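Local coordinates for protein serine acetyltransferase (Neisseria gonorrhoeae, PDB 6WYE) that probably catalyses acetyl transfer from acetyl-CoA to L-serine, giving O-acetyl-L-serine in the first step of cysteine biosynthesis from serine, at residues L181-G186 with S200-V205; A229-L234 with A243-G248. All blocks are in the same frame, centred on the assembly; numbering follows the deposited sequence.

In the fold
Interactions 1 and 2 both lie in the left-handed parallel beta-helix of the hexapeptide-repeat family. Each joins neighbouring coils at a corner of the helix. They follow one another along the chain: 181-186 and 200-205 come first, then 229-234 and 243-248. Their centres are about 11 Å apart. Strands 180-182, 200-202 and 244-245 belong to one sheet, with strand 226-227 between the last two; strand 232-234 belongs to another. The two contacts touch, since His203 packs on Ala229. Both also meet the second subunit. Interaction 1 reaches a malate site between subunits, while interaction 2 continues the same corner further along the helix.

Interaction 1 of 2, residues L181-G186 with S200-V205; sequences LDHATG and SILHGV. With LMR ((2S)-2-hydroxybutanedioic acid), chain H.
His183 and His203 meet where strands 180-182 and 200-202 run into a corner of the left-handed beta-helix. CD2 of His183 comes to 3.2 Å from ND1 of His203, and the ring planes stand at 74° to each other. His203 has CG between its backbone N and carbonyl carbon (chi1 56°), which brings its ring beside CB and CD2 of His183. Each ring also bonds to the second subunit: His183 ND1 to Asp168 and His203 NE2 to Thr206 of that chain.

The backbone ties the coils together. Asp182 N donates to Ile201 O at 2.9 Å. Gly204 N reaches Thr185 O at 2.8 Å, but this bond is bent and weak. A water donates to both Gly186 O, at 2.7 Å, and Gly204 O. The hydroxyl of Thr185 is bonded to Lys131. On the sheet face that carries Leu181 and Ile201, Leu181 CD1 rests 4.0 Å from Ile201 CG2.

Asp182 OD1 lies 3.6 Å above the His183 ring plane, over its centre. Its other oxygen, OD2, is 2.8 Å from the hydroxyl O2 of the bound malate. Asp117 hydrogen-bonds to the malate, as do Gly209, Arg217 and His218 of the second subunit. His183 meets the ligand at its ring edge, with NE2 3.2 Å from malate C4. Leu202 CD1 packs near that ring's plane too, at CD2.

The malate thus lies in a pocket shared by two chains. Asp168 of the second subunit fixes one ring nitrogen of His183, which would help to hold the ring's other nitrogen turned toward the ligand.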
# COMPACT_ATOMS: atom_id res chain seq x y z
N LEU A 181 -19.84 9.38 22.17
CA LEU A 181 -20.53 9.08 20.91
C LEU A 181 -20.39 7.57 20.72
O LEU A 181 -19.37 7.09 20.22
CB LEU A 181 -19.93 9.86 19.74
CG LEU A 181 -20.45 9.48 18.34
CD1 LEU A 181 -21.97 9.63 18.25
CD2 LEU A 181 -19.77 10.33 17.26
N ASP A 182 -21.39 6.83 21.16
CA ASP A 182 -21.34 5.37 21.17
C ASP A 182 -21.70 4.81 19.79
O ASP A 182 -22.73 5.19 19.22
CB ASP A 182 -22.29 4.84 22.23
CG ASP A 182 -22.05 3.39 22.56
OD1 ASP A 182 -21.02 2.83 22.14
OD2 ASP A 182 -22.91 2.80 23.26
N HIS A 183 -20.88 3.90 19.25
CA HIS A 183 -21.06 3.23 17.91
C HIS A 183 -20.75 4.22 16.79
O HIS A 183 -20.10 3.78 15.84
CB HIS A 183 -22.38 2.47 17.76
CG HIS A 183 -22.88 1.76 18.97
ND1 HIS A 183 -22.28 0.64 19.46
CD2 HIS A 183 -23.95 2.00 19.75
CE1 HIS A 183 -22.94 0.22 20.51
NE2 HIS A 183 -23.97 1.03 20.70
N ALA A 184 -21.32 5.42 16.83
CA ALA A 184 -20.97 6.58 15.99
C ALA A 184 -21.58 6.62 14.60
O ALA A 184 -21.92 7.70 14.12
CB ALA A 184 -19.44 6.69 15.82
N THR A 185 -21.72 5.47 13.93
CA THR A 185 -22.10 5.45 12.52
C THR A 185 -23.29 6.35 12.24
O THR A 185 -24.35 6.22 12.86
CB THR A 185 -22.43 4.03 12.07
OG1 THR A 185 -21.42 3.14 12.58
CG2 THR A 185 -22.46 3.96 10.55
N GLY A 186 -23.13 7.26 11.28
CA GLY A 186 -24.24 8.11 10.87
C GLY A 186 -24.38 9.41 11.63
O GLY A 186 -25.31 10.17 11.34
N SER A 200 -24.19 12.59 26.11
CA SER A 200 -24.10 11.23 25.61
C SER A 200 -24.93 11.12 24.34
O SER A 200 -26.12 11.48 24.34
CB SER A 200 -24.61 10.22 26.64
OG SER A 200 -23.69 10.05 27.72
N ILE A 201 -24.33 10.60 23.28
CA ILE A 201 -24.96 10.58 21.96
C ILE A 201 -24.81 9.19 21.37
O ILE A 201 -23.72 8.60 21.41
CB ILE A 201 -24.33 11.62 21.01
CG1 ILE A 201 -24.29 13.01 21.67
CG2 ILE A 201 -25.08 11.68 19.70
CD1 ILE A 201 -23.94 14.12 20.69
N LEU A 202 -25.89 8.67 20.79
CA LEU A 202 -25.85 7.37 20.13
C LEU A 202 -25.62 7.55 18.63
O LEU A 202 -25.66 8.65 18.08
CB LEU A 202 -27.13 6.59 20.41
CG LEU A 202 -27.18 5.75 21.71
CD1 LEU A 202 -26.25 4.52 21.57
CD2 LEU A 202 -26.82 6.55 22.96
N HIS A 203 -25.32 6.43 17.97
CA HIS A 203 -25.11 6.43 16.53
C HIS A 203 -26.36 6.95 15.80
O HIS A 203 -27.48 6.89 16.32
CB HIS A 203 -24.80 5.01 16.07
CG HIS A 203 -25.86 4.03 16.47
ND1 HIS A 203 -25.94 3.50 17.74
CD2 HIS A 203 -26.90 3.50 15.78
CE1 HIS A 203 -26.98 2.69 17.81
NE2 HIS A 203 -27.58 2.67 16.64
N GLY A 204 -26.15 7.46 14.59
CA GLY A 204 -27.25 7.90 13.74
C GLY A 204 -27.89 9.23 14.12
O GLY A 204 -28.87 9.63 13.46
N VAL A 205 -27.38 9.92 15.13
CA VAL A 205 -27.98 11.17 15.57
C VAL A 205 -27.58 12.31 14.64
O VAL A 205 -26.44 12.39 14.17
CB VAL A 205 -27.58 11.47 17.03
CG1 VAL A 205 -27.84 12.93 17.40
CG2 VAL A 205 -28.35 10.56 17.95
C1 LMR H . -24.17 -1.00 26.00
O1A LMR H . -25.23 -1.09 26.57
O1B LMR H . -23.33 -1.85 25.98
C2 LMR H . -23.92 0.31 25.24
O2 LMR H . -22.74 0.26 24.51
C3 LMR H . -25.06 0.66 24.29
C4 LMR H . -25.30 -0.40 23.25
O4A LMR H . -24.49 -1.28 23.14
O4B LMR H . -26.28 -0.33 22.57
O HOH W 1 -27.79 9.36 10.50

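Interaction 2 of 2, residues A229-L234 with A243-G248; sequences ANASIL and AKIGAG
Ile233 and Ala231 face Ile245 across a corner of the left-handed parallel beta-helix, the fold of the hexapeptide-repeat acyltransferases. The Ile233 side chain runs from CB through CG1 to CD1, and its tip does the touching. CD1 ends 4.1 Å from Ile245 CG1. The other branch of Ile245, CG2, goes to Ala231 CB, 4.0 Å away. In Ile245, chi1 of -44° puts CG1 beside the backbone N and CG2 beside the carbonyl carbon, and this spreads the branches toward Ile233 and Ala231. Ala231 CB also packs against Gly246 O, at 3.8 Å. Beyond the two segments, Ile245 and Ile233 both pack on Ile227 and Val251, which places them in the apolar interior of the coils.

Near the same corner, Ala229 packs on Thr206 of the second subunit, and Ala247 on Leu234 of the second subunit. The polar part of the contact is one backbone hydrogen bond. Gly248 has positive phi (76°), and its N-H turns back to the preceding coil. Ala229 O takes the N-H of Gly248 at 2.8 Å, with the donor tilted 21° from the carbonyl plane, and Ala247 CB sits 3.4 Å from that same oxygen.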
# COMPACT_ATOMS: atom_id res chain seq x y z
N ALA A 229 -30.52 6.74 19.82
CA ALA A 229 -30.14 6.36 18.46
C ALA A 229 -31.09 6.92 17.40
O ALA A 229 -32.32 6.89 17.55
CB ALA A 229 -30.07 4.83 18.34
N ASN A 230 -30.50 7.43 16.32
CA ASN A 230 -31.19 7.90 15.12
C ASN A 230 -32.18 9.03 15.39
O ASN A 230 -33.10 9.25 14.61
CB ASN A 230 -31.88 6.75 14.39
CG ASN A 230 -31.01 6.15 13.31
OD1 ASN A 230 -30.21 6.86 12.69
ND2 ASN A 230 -31.14 4.85 13.07
N ALA A 231 -32.01 9.76 16.50
CA ALA A 231 -32.77 10.99 16.70
C ALA A 231 -32.24 12.08 15.78
O ALA A 231 -31.05 12.10 15.43
CB ALA A 231 -32.69 11.45 18.16
N SER A 232 -33.13 13.00 15.39
CA SER A 232 -32.76 14.17 14.60
C SER A 232 -33.17 15.44 15.32
O SER A 232 -34.31 15.57 15.77
CB SER A 232 -33.43 14.13 13.23
OG SER A 232 -32.92 13.07 12.45
N ILE A 233 -32.25 16.39 15.40
CA ILE A 233 -32.48 17.68 16.03
C ILE A 233 -32.13 18.72 14.98
O ILE A 233 -30.96 18.81 14.57
CB ILE A 233 -31.66 17.85 17.31
CG1 ILE A 233 -31.84 16.61 18.20
CG2 ILE A 233 -32.08 19.10 18.07
CD1 ILE A 233 -31.08 16.66 19.51
N LEU A 234 -33.13 19.47 14.51
CA LEU A 234 -33.01 20.27 13.30
C LEU A 234 -33.30 21.75 13.58
O LEU A 234 -34.29 22.09 14.24
CB LEU A 234 -33.99 19.76 12.22
CG LEU A 234 -33.85 18.27 11.90
CD1 LEU A 234 -34.85 17.85 10.84
CD2 LEU A 234 -32.42 17.98 11.47
N ALA A 243 -31.82 17.60 29.56
CA ALA A 243 -32.91 17.04 28.78
C ALA A 243 -32.53 15.65 28.25
O ALA A 243 -31.37 15.23 28.30
CB ALA A 243 -33.27 17.97 27.62
N LYS A 244 -33.55 14.93 27.78
CA LYS A 244 -33.37 13.60 27.20
C LYS A 244 -34.17 13.52 25.90
O LYS A 244 -35.37 13.79 25.89
CB LYS A 244 -33.81 12.52 28.18
CG LYS A 244 -33.85 11.13 27.59
CD LYS A 244 -34.26 10.14 28.66
CE LYS A 244 -35.11 9.03 28.06
NZ LYS A 244 -35.17 7.85 28.96
N ILE A 245 -33.49 13.17 24.81
CA ILE A 245 -34.12 13.00 23.50
C ILE A 245 -34.19 11.50 23.24
O ILE A 245 -33.15 10.84 23.08
CB ILE A 245 -33.33 13.71 22.40
CG1 ILE A 245 -32.90 15.11 22.86
CG2 ILE A 245 -34.11 13.72 21.08
CD1 ILE A 245 -34.05 16.10 23.08
N GLY A 246 -35.40 10.95 23.23
CA GLY A 246 -35.55 9.52 23.04
C GLY A 246 -35.11 9.10 21.65
O GLY A 246 -35.10 9.89 20.71
N ALA A 247 -34.69 7.84 21.53
CA ALA A 247 -34.28 7.31 20.24
C ALA A 247 -35.37 7.54 19.19
O ALA A 247 -36.57 7.42 19.47
CB ALA A 247 -33.96 5.81 20.36
N GLY A 248 -34.94 7.91 17.98
CA GLY A 248 -35.87 8.10 16.89
C GLY A 248 -36.69 9.38 16.91
O GLY A 248 -37.53 9.56 16.01